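PDB 3QQW: putative citrate lyase from Ralstonia eutropha, which probably acts as a magnesium-dependent lyase of the HpcH/HpaI aldolase/citrate lyase family, perhaps cleaving (S)-citramalyl-CoA. Local coordinates for residues C[21-26]-C[48-53]; C[43-48]-C[259-264]; C[222-227]-C[250-255]. All coordinates share one frame; numbering follows the deposited sequence.

The three contacts sample one closed eight-stranded parallel beta/alpha barrel. Contact 1 pairs its first two strands and contact 3 its last two; strands 25-29 and 251-254 are neighbours, so the two contacts span the closure of the barrel, their centres about 9 Å apart. Arg-251 NH2 joins them through salt bridges to Glu-26 OE1 (2.6 Å) and Asp-50 OD2 (2.7 Å). Contact 2 lies outside the strands, its centre about 8 Å from that of contact 1, with which it shares Val-48. Thr-52 of contact 1 and Trp-253 of contact 3 approach Arg-88, a predicted substrate-binding residue, their side chains about 4 and 3 Å from its side chain; contact 2 lies away from the predicted sites.

Contact 1 of 3, residues C[21-26]-C[48-53]; sequences VLAACE and VFDVTC
Thr-52 OG1 donates a hydrogen bond to Glu-26 OE2 at 2.6 Å and is also hydrogen-bonded to the hydroxyl of Tyr-114, so two groups grip this one oxygen. The bond joins the first two strands of a TIM barrel, in the parallel beta-alpha-beta unit of strand 25-29, helix 32-45 and strand 49-54. The hydroxyl meets the carboxylate from above its plane, 55° out of it. Glu-26 reaches it because CG stands opposite the backbone N (chi1 -168°) and the chain then runs on extended. Its other oxygen, OE1, is in a salt bridge with Arg-251.

Asp-50 projects from the same face of the sheet as Glu-26. Arg-84 takes its OD1 and Arg-251 its OD2, and the shared Arg-251 probably eases the proximity of the two acids, Glu-26 OE1 and Asp-50 OD2 being 5.1 Å apart. Between the backbones, Asp-50 N donates to Cys-25 O at 2.9 Å with an angle of 160° at the hydrogen. Phe-49 CA approaches the same carbonyl in a CA-H...O contact of 3.2 Å.

Cys-25 and Phe-49 meet on the other face, CB to CB at 3.8 Å. From there the phenyl ring leads away toward Leu-41 of helix 32-45, while the Cys-25 side chain packs on Ile-263 and Val-264 of helix 260-267. Before the strands pair, a water bridges the segments by accepting from Ala-24 N and donating to Val-48 O, and beside this bridge Ala-23 CB rests 3.4 Å from Val-48 O.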
loop_
_atom_site.group_PDB
_atom_site.type_symbol
_atom_site.label_atom_id
_atom_site.label_comp_id
_atom_site.label_asym_id
_atom_site.label_seq_id
_atom_site.Cartn_x
_atom_site.Cartn_y
_atom_site.Cartn_z
ATOM N N VAL C 21 13.715 -23.295 -0.846
ATOM C CA VAL C 21 13.455 -23.855 -2.164
ATOM C C VAL C 21 12.310 -24.835 -2.008
ATOM O O VAL C 21 12.467 -25.961 -1.515
ATOM C CB VAL C 21 14.688 -24.419 -2.905
ATOM C CG1 VAL C 21 15.646 -23.279 -3.210
ATOM C CG2 VAL C 21 15.402 -25.525 -2.129
ATOM N N LEU C 22 11.115 -24.333 -2.339
ATOM C CA LEU C 22 9.921 -25.123 -2.190
ATOM C C LEU C 22 9.253 -25.316 -3.510
ATOM O O LEU C 22 9.346 -24.460 -4.396
ATOM C CB LEU C 22 8.955 -24.453 -1.202
ATOM C CG LEU C 22 9.477 -24.165 0.197
ATOM C CD1 LEU C 22 8.595 -23.176 0.891
ATOM C CD2 LEU C 22 9.582 -25.435 1.010
ATOM N N ALA C 23 8.531 -26.433 -3.618
ATOM C CA ALA C 23 7.723 -26.826 -4.756
ATOM C C ALA C 23 6.763 -25.703 -5.088
ATOM O O ALA C 23 6.265 -25.005 -4.197
ATOM C CB ALA C 23 6.963 -28.096 -4.417
ATOM N N ALA C 24 6.528 -25.512 -6.370
ATOM C CA ALA C 24 5.632 -24.478 -6.909
ATOM C C ALA C 24 4.172 -24.740 -6.552
ATOM O O ALA C 24 3.341 -23.838 -6.604
ATOM C CB ALA C 24 5.788 -24.460 -8.407
ATOM N N CYS C 25 3.860 -25.981 -6.177
ATOM C CA CYS C 25 2.490 -26.396 -5.920
ATOM C C CYS C 25 2.323 -27.102 -4.595
ATOM O O CYS C 25 3.164 -27.903 -4.191
ATOM C CB CYS C 25 2.017 -27.287 -7.067
ATOM S SG CYS C 25 0.290 -27.795 -6.938
ATOM N N GLU C 26 1.186 -26.842 -3.959
ATOM C CA GLU C 26 0.813 -27.445 -2.686
ATOM C C GLU C 26 -0.582 -28.001 -2.816
ATOM O O GLU C 26 -1.544 -27.230 -2.907
ATOM C CB GLU C 26 0.910 -26.436 -1.532
ATOM C CG GLU C 26 0.812 -27.110 -0.172
ATOM C CD GLU C 26 0.902 -26.162 1.002
ATOM O OE1 GLU C 26 1.973 -25.544 1.167
ATOM O OE2 GLU C 26 -0.086 -26.040 1.762
ATOM N N VAL C 48 7.356 -32.554 -7.125
ATOM C CA VAL C 48 7.106 -31.255 -7.806
ATOM C C VAL C 48 5.990 -30.512 -7.075
ATOM O O VAL C 48 5.769 -29.330 -7.308
ATOM C CB VAL C 48 6.817 -31.372 -9.335
ATOM C CG1 VAL C 48 8.015 -31.952 -10.069
ATOM C CG2 VAL C 48 5.541 -32.162 -9.627
ATOM N N PHE C 49 5.301 -31.212 -6.176
ATOM C CA PHE C 49 4.254 -30.640 -5.349
ATOM C C PHE C 49 4.316 -31.233 -3.940
ATOM O O PHE C 49 4.714 -32.398 -3.761
ATOM C CB PHE C 49 2.858 -30.847 -5.968
ATOM C CG PHE C 49 2.355 -32.274 -5.947
ATOM C CD1 PHE C 49 2.757 -33.191 -6.919
ATOM C CD2 PHE C 49 1.439 -32.689 -4.987
ATOM C CE1 PHE C 49 2.262 -34.496 -6.914
ATOM C CE2 PHE C 49 0.961 -34.004 -4.976
ATOM C CZ PHE C 49 1.365 -34.892 -5.946
ATOM N N ASP C 50 3.935 -30.413 -2.950
ATOM C CA ASP C 50 3.809 -30.829 -1.573
ATOM C C ASP C 50 2.367 -31.266 -1.315
ATOM O O ASP C 50 1.468 -30.868 -2.037
ATOM C CB ASP C 50 4.202 -29.697 -0.625
ATOM C CG ASP C 50 5.677 -29.387 -0.568
ATOM O OD1 ASP C 50 6.497 -30.296 -0.891
ATOM O OD2 ASP C 50 6.024 -28.271 -0.134
ATOM N N VAL C 51 2.145 -32.083 -0.285
ATOM C CA VAL C 51 0.798 -32.515 0.071
ATOM C C VAL C 51 0.459 -31.931 1.431
ATOM O O VAL C 51 1.214 -32.103 2.380
ATOM C CB VAL C 51 0.673 -34.053 0.050
ATOM C CG1 VAL C 51 -0.695 -34.507 0.536
ATOM C CG2 VAL C 51 0.947 -34.596 -1.340
ATOM N N THR C 52 -0.669 -31.247 1.538
ATOM C CA THR C 52 -1.144 -30.784 2.827
ATOM C C THR C 52 -2.311 -31.655 3.241
ATOM O O THR C 52 -3.330 -31.711 2.552
ATOM C CB THR C 52 -1.500 -29.275 2.857
ATOM O OG1 THR C 52 -0.390 -28.534 2.376
ATOM C CG2 THR C 52 -1.827 -28.793 4.258
ATOM N N CYS C 53 -2.137 -32.364 4.347
ATOM C CA CYS C 53 -3.190 -33.176 4.955
ATOM C C CYS C 53 -4.034 -32.226 5.727
ATOM O O CYS C 53 -3.572 -31.581 6.675
ATOM C CB CYS C 53 -2.608 -34.276 5.833
ATOM S SG CYS C 53 -1.372 -35.283 5.000
HETATM O O HOH W 1 7.454 -27.610 -8.054
#

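Contact 2 of 3, residues C[43-48]-C[259-264]; sequences VEYGPV and QIQPIV
Tyr-45, the last residue of helix 32-45, points its CB toward helix 260-267 and lays its ring against Gln-261 and Ile-260. CG stands opposite the carbonyl carbon (chi1 -77°), which sends the ring to these two residues. The ring beyond CG carries Gln-261 OE1 over one face, 3.1 Å above the plane and over its centre. Along one edge of the ring, CD2 and CE2 also meet Ile-260 CG2, near the ring plane, each at 3.9 Å. CE2 makes the closest approach to Gln-261 OE1, 3.2 Å, with CZ only slightly farther. The glutamine amide is inclined 66° to the ring, reaching it through a bend at chi2 (68°). At the tip, OH has a weak, long link to a water that accepts a firmer hydrogen bond from Gln-261 N.

Further along, Val-48 and Val-264 cross at about a right angle, their CG2 methyls 4.0 Å apart, and Val-264 CG2 also comes 3.4 Å from Val-48 O. Between Tyr-45 and Val-48 the chain leaves the helix at Gly-46, with positive phi, and passes through an inverse gamma turn centred on Pro-47. The contact thus packs the end of helix 32-45 and the following turn against helix 260-267, whose Ile-260 and Val-264 also touch Cys-25 on strand 25-29.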
loop_
_atom_site.group_PDB
_atom_site.type_symbol
_atom_site.label_atom_id
_atom_site.label_comp_id
_atom_site.label_asym_id
_atom_site.label_seq_id
_atom_site.Cartn_x
_atom_site.Cartn_y
_atom_site.Cartn_z
ATOM N N VAL C 43 5.006 -39.836 -6.096
ATOM C CA VAL C 43 5.912 -40.887 -6.540
ATOM C C VAL C 43 5.904 -40.899 -8.068
ATOM O O VAL C 43 6.959 -41.018 -8.689
ATOM C CB VAL C 43 5.539 -42.258 -5.910
ATOM C CG1 VAL C 43 6.419 -43.357 -6.447
ATOM C CG2 VAL C 43 5.655 -42.192 -4.390
ATOM N N GLU C 44 4.711 -40.712 -8.660
ATOM C CA GLU C 44 4.507 -40.705 -10.106
ATOM C C GLU C 44 5.130 -39.465 -10.773
ATOM O O GLU C 44 5.819 -39.594 -11.768
ATOM C CB GLU C 44 2.998 -40.764 -10.402
ATOM C CG GLU C 44 2.647 -41.020 -11.865
ATOM C CD GLU C 44 1.197 -40.823 -12.258
ATOM O OE1 GLU C 44 0.306 -41.225 -11.476
ATOM O OE2 GLU C 44 0.949 -40.323 -13.379
ATOM N N TYR C 45 4.862 -38.286 -10.232
ATOM C CA TYR C 45 5.288 -37.001 -10.767
ATOM C C TYR C 45 6.661 -36.553 -10.299
ATOM O O TYR C 45 7.302 -35.742 -10.966
ATOM C CB TYR C 45 4.297 -35.905 -10.312
ATOM C CG TYR C 45 2.953 -35.789 -11.009
ATOM C CD1 TYR C 45 2.568 -36.692 -11.998
ATOM C CD2 TYR C 45 2.063 -34.761 -10.675
ATOM C CE1 TYR C 45 1.327 -36.574 -12.639
ATOM C CE2 TYR C 45 0.836 -34.620 -11.323
ATOM C CZ TYR C 45 0.472 -35.522 -12.304
ATOM O OH TYR C 45 -0.758 -35.352 -12.896
ATOM N N GLY C 46 7.047 -37.008 -9.124
ATOM C CA GLY C 46 8.243 -36.558 -8.427
ATOM C C GLY C 46 7.771 -35.514 -7.434
ATOM O O GLY C 46 6.640 -35.013 -7.583
ATOM N N PRO C 47 8.583 -35.149 -6.406
ATOM C CA PRO C 47 8.097 -34.174 -5.409
ATOM C C PRO C 47 8.007 -32.723 -5.951
ATOM O O PRO C 47 8.458 -31.772 -5.305
ATOM C CB PRO C 47 9.094 -34.329 -4.254
ATOM C CG PRO C 47 10.362 -34.785 -4.903
ATOM C CD PRO C 47 9.944 -35.631 -6.081
ATOM N N VAL C 48 7.356 -32.554 -7.125
ATOM C CA VAL C 48 7.106 -31.255 -7.806
ATOM C C VAL C 48 5.990 -30.512 -7.075
ATOM O O VAL C 48 5.769 -29.330 -7.308
ATOM C CB VAL C 48 6.817 -31.372 -9.335
ATOM C CG1 VAL C 48 8.015 -31.952 -10.069
ATOM C CG2 VAL C 48 5.541 -32.162 -9.627
ATOM N N GLN C 259 -4.835 -29.755 -11.454
ATOM C CA GLN C 259 -4.274 -28.400 -11.269
ATOM C C GLN C 259 -2.754 -28.396 -11.065
ATOM O O GLN C 259 -2.128 -27.372 -11.318
ATOM C CB GLN C 259 -4.918 -27.681 -10.069
ATOM C CG GLN C 259 -6.428 -27.601 -10.123
ATOM C CD GLN C 259 -7.033 -26.761 -9.048
ATOM O OE1 GLN C 259 -6.693 -26.863 -7.879
ATOM N NE2 GLN C 259 -8.011 -25.956 -9.415
ATOM N N ILE C 260 -2.165 -29.535 -10.625
ATOM C CA ILE C 260 -0.749 -29.663 -10.272
ATOM C C ILE C 260 0.186 -29.302 -11.440
ATOM O O ILE C 260 0.930 -28.321 -11.308
ATOM C CB ILE C 260 -0.412 -31.047 -9.651
ATOM C CG1 ILE C 260 -1.225 -31.245 -8.347
ATOM C CG2 ILE C 260 1.121 -31.201 -9.412
ATOM C CD1 ILE C 260 -1.221 -32.612 -7.760
ATOM N N GLN C 261 0.169 -30.075 -12.543
ATOM C CA GLN C 261 1.049 -29.823 -13.672
ATOM C C GLN C 261 0.878 -28.387 -14.225
ATOM O O GLN C 261 1.909 -27.724 -14.332
ATOM C CB GLN C 261 0.897 -30.893 -14.761
ATOM C CG GLN C 261 2.242 -31.471 -15.227
ATOM C CD GLN C 261 2.958 -32.295 -14.180
ATOM O OE1 GLN C 261 2.485 -33.347 -13.758
ATOM N NE2 GLN C 261 4.114 -31.827 -13.756
ATOM N N PRO C 262 -0.342 -27.825 -14.461
ATOM C CA PRO C 262 -0.423 -26.416 -14.930
ATOM C C PRO C 262 0.217 -25.413 -13.953
ATOM O O PRO C 262 0.859 -24.469 -14.411
ATOM C CB PRO C 262 -1.929 -26.158 -15.056
ATOM C CG PRO C 262 -2.531 -27.495 -15.206
ATOM C CD PRO C 262 -1.686 -28.438 -14.409
ATOM N N ILE C 263 0.106 -25.645 -12.625
ATOM C CA ILE C 263 0.704 -24.751 -11.621
ATOM C C ILE C 263 2.230 -24.874 -11.678
ATOM O O ILE C 263 2.902 -23.842 -11.769
ATOM C CB ILE C 263 0.146 -24.965 -10.193
ATOM C CG1 ILE C 263 -1.322 -24.465 -10.092
ATOM C CG2 ILE C 263 1.025 -24.263 -9.136
ATOM C CD1 ILE C 263 -2.131 -24.980 -8.891
ATOM N N VAL C 264 2.776 -26.122 -11.650
ATOM C CA VAL C 264 4.220 -26.370 -11.691
ATOM C C VAL C 264 4.837 -25.735 -12.964
ATOM O O VAL C 264 5.801 -24.977 -12.861
ATOM C CB VAL C 264 4.542 -27.892 -11.568
ATOM C CG1 VAL C 264 6.002 -28.201 -11.912
ATOM C CG2 VAL C 264 4.189 -28.409 -10.169
HETATM O O HOH W 2 -1.711 -32.150 -12.715
#

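Contact 3 of 3, residues C[222-227]-C[250-255]; sequences PAHNVC and LRMWSI
His-224 and Met-252, a selenomethionine in this crystal, run side by side and point the same way from one face of the sheet. The selenium approaches the imidazole at its edge, 74° off the ring normal and 4.8 Å from the centroid, while Met-252 CG lies in the ring plane. Both side chains set CG opposite the backbone N, which keeps them alongside each other. Beyond the selenium, the extended chain carries CE to Cys-227 CB, 3.8 Å away.

Across the sheet, Ala-223 CB meets Arg-251 CB before the guanidinium leads off to Glu-26 and Asp-50. Val-226 crosses Trp-253 obliquely, its CG1 lying 3.5 Å from Trp-253 CB near the plane of the indole, and meets Ile-255 at about a right angle.

Backbone bonds fix this parallel register: Leu-250 N to Pro-222 O, His-224 N to Arg-251 O (2.8 Å) and Trp-253 N to His-224 O (3.0 Å). The axes of the short strand segments 222-224 and 251-254 run 37° apart. These are the last two strands of the barrel, linked through helix 233-247, on which Met-252 and Cys-227 pack; Ala-223 bonds onward to strand 170-175, and Met-252 and Ser-254 to strand 25-29, closing the barrel.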
loop_
_atom_site.group_PDB
_atom_site.type_symbol
_atom_site.label_atom_id
_atom_site.label_comp_id
_atom_site.label_asym_id
_atom_site.label_seq_id
_atom_site.Cartn_x
_atom_site.Cartn_y
_atom_site.Cartn_z
ATOM N N PRO C 222 5.915 -16.506 -0.902
ATOM C CA PRO C 222 4.486 -16.136 -0.909
ATOM C C PRO C 222 3.700 -17.152 -1.755
ATOM O O PRO C 222 4.086 -17.430 -2.884
ATOM C CB PRO C 222 4.488 -14.724 -1.508
ATOM C CG PRO C 222 5.848 -14.591 -2.225
ATOM C CD PRO C 222 6.650 -15.843 -1.995
ATOM N N ALA C 223 2.615 -17.737 -1.195
ATOM C CA ALA C 223 1.804 -18.718 -1.906
ATOM C C ALA C 223 0.413 -18.188 -2.209
ATOM O O ALA C 223 -0.205 -17.474 -1.405
ATOM C CB ALA C 223 1.721 -20.011 -1.136
ATOM N N HIS C 224 -0.037 -18.491 -3.442
ATOM C CA HIS C 224 -1.311 -18.031 -3.963
ATOM C C HIS C 224 -2.431 -19.022 -3.670
ATOM O O HIS C 224 -2.188 -20.212 -3.554
ATOM C CB HIS C 224 -1.182 -17.785 -5.467
ATOM C CG HIS C 224 -2.304 -16.966 -6.042
ATOM N ND1 HIS C 224 -3.232 -17.519 -6.900
ATOM C CD2 HIS C 224 -2.601 -15.655 -5.865
ATOM C CE1 HIS C 224 -4.079 -16.543 -7.185
ATOM N NE2 HIS C 224 -3.739 -15.406 -6.591
ATOM N N ASN C 225 -3.664 -18.510 -3.533
ATOM C CA ASN C 225 -4.913 -19.269 -3.335
ATOM C C ASN C 225 -5.194 -20.133 -4.580
ATOM O O ASN C 225 -4.617 -19.890 -5.638
ATOM C CB ASN C 225 -6.087 -18.310 -3.064
ATOM C CG ASN C 225 -6.092 -17.123 -3.999
ATOM O OD1 ASN C 225 -5.256 -16.226 -3.888
ATOM N ND2 ASN C 225 -7.001 -17.107 -4.959
ATOM N N VAL C 226 -6.078 -21.130 -4.443
ATOM C CA VAL C 226 -6.451 -22.070 -5.505
ATOM C C VAL C 226 -7.145 -21.388 -6.688
ATOM O O VAL C 226 -7.682 -20.270 -6.588
ATOM C CB VAL C 226 -7.390 -23.187 -4.945
ATOM C CG1 VAL C 226 -6.697 -24.030 -3.864
ATOM C CG2 VAL C 226 -8.698 -22.603 -4.410
ATOM N N CYS C 227 -7.188 -22.112 -7.800
ATOM C CA CYS C 227 -8.006 -21.752 -8.939
ATOM C C CYS C 227 -9.315 -22.512 -8.728
ATOM O O CYS C 227 -9.288 -23.688 -8.346
ATOM C CB CYS C 227 -7.336 -22.100 -10.264
ATOM S SG CYS C 227 -8.368 -21.740 -11.719
ATOM N N LEU C 250 5.244 -17.425 -5.670
ATOM C CA LEU C 250 6.214 -18.434 -6.079
ATOM C C LEU C 250 5.702 -19.839 -5.820
ATOM O O LEU C 250 6.410 -20.846 -6.019
ATOM C CB LEU C 250 7.500 -18.170 -5.272
ATOM C CG LEU C 250 8.276 -16.899 -5.623
ATOM C CD1 LEU C 250 9.433 -16.708 -4.681
ATOM C CD2 LEU C 250 8.770 -16.949 -7.057
ATOM N N ARG C 251 4.463 -19.902 -5.350
ATOM C CA ARG C 251 3.778 -21.141 -5.010
ATOM C C ARG C 251 2.280 -20.908 -5.140
ATOM O O ARG C 251 1.820 -19.765 -5.101
ATOM C CB ARG C 251 4.165 -21.546 -3.587
ATOM C CG ARG C 251 3.738 -22.912 -3.105
ATOM C CD ARG C 251 4.584 -23.153 -1.872
ATOM N NE ARG C 251 4.091 -24.202 -0.993
ATOM C CZ ARG C 251 4.678 -25.380 -0.843
ATOM N NH1 ARG C 251 5.741 -25.691 -1.562
ATOM N NH2 ARG C 251 4.213 -26.252 0.036
HETATM N N MSE C 252 1.517 -21.998 -5.308
HETATM C CA MSE C 252 0.074 -21.936 -5.400
HETATM C C MSE C 252 -0.524 -23.222 -4.938
HETATM O O MSE C 252 -0.024 -24.296 -5.277
HETATM C CB MSE C 252 -0.359 -21.644 -6.839
HETATM C CG MSE C 252 -1.800 -21.226 -6.946
HETATM SE SE MSE C 252 -2.132 -20.592 -8.709
HETATM C CE MSE C 252 -4.017 -21.061 -8.843
ATOM N N TRP C 253 -1.649 -23.114 -4.239
ATOM C CA TRP C 253 -2.411 -24.255 -3.755
ATOM C C TRP C 253 -3.133 -24.975 -4.888
ATOM O O TRP C 253 -3.536 -24.365 -5.876
ATOM C CB TRP C 253 -3.430 -23.793 -2.717
ATOM C CG TRP C 253 -2.869 -23.439 -1.372
ATOM C CD1 TRP C 253 -1.565 -23.188 -1.058
ATOM C CD2 TRP C 253 -3.613 -23.283 -0.157
ATOM N NE1 TRP C 253 -1.443 -22.909 0.282
ATOM C CE2 TRP C 253 -2.685 -22.973 0.865
ATOM C CE3 TRP C 253 -4.970 -23.457 0.188
ATOM C CZ2 TRP C 253 -3.075 -22.771 2.201
ATOM C CZ3 TRP C 253 -5.352 -23.273 1.514
ATOM C CH2 TRP C 253 -4.418 -22.902 2.496
ATOM N N SER C 254 -3.359 -26.267 -4.694
ATOM C CA SER C 254 -4.119 -27.128 -5.581
ATOM C C SER C 254 -5.164 -27.887 -4.767
ATOM O O SER C 254 -4.862 -28.340 -3.659
ATOM C CB SER C 254 -3.186 -28.100 -6.291
ATOM O OG SER C 254 -3.923 -29.146 -6.895
ATOM N N ILE C 255 -6.374 -28.040 -5.307
ATOM C CA ILE C 255 -7.440 -28.792 -4.633
ATOM C C ILE C 255 -7.902 -29.964 -5.498
ATOM O O ILE C 255 -8.697 -30.782 -5.044
ATOM C CB ILE C 255 -8.629 -27.917 -4.184
ATOM C CG1 ILE C 255 -9.102 -26.952 -5.305
ATOM C CG2 ILE C 255 -8.290 -27.230 -2.859
ATOM C CD1 ILE C 255 -10.469 -26.279 -5.086
HETATM O O HOH W 3 -5.349 -24.266 -7.883
#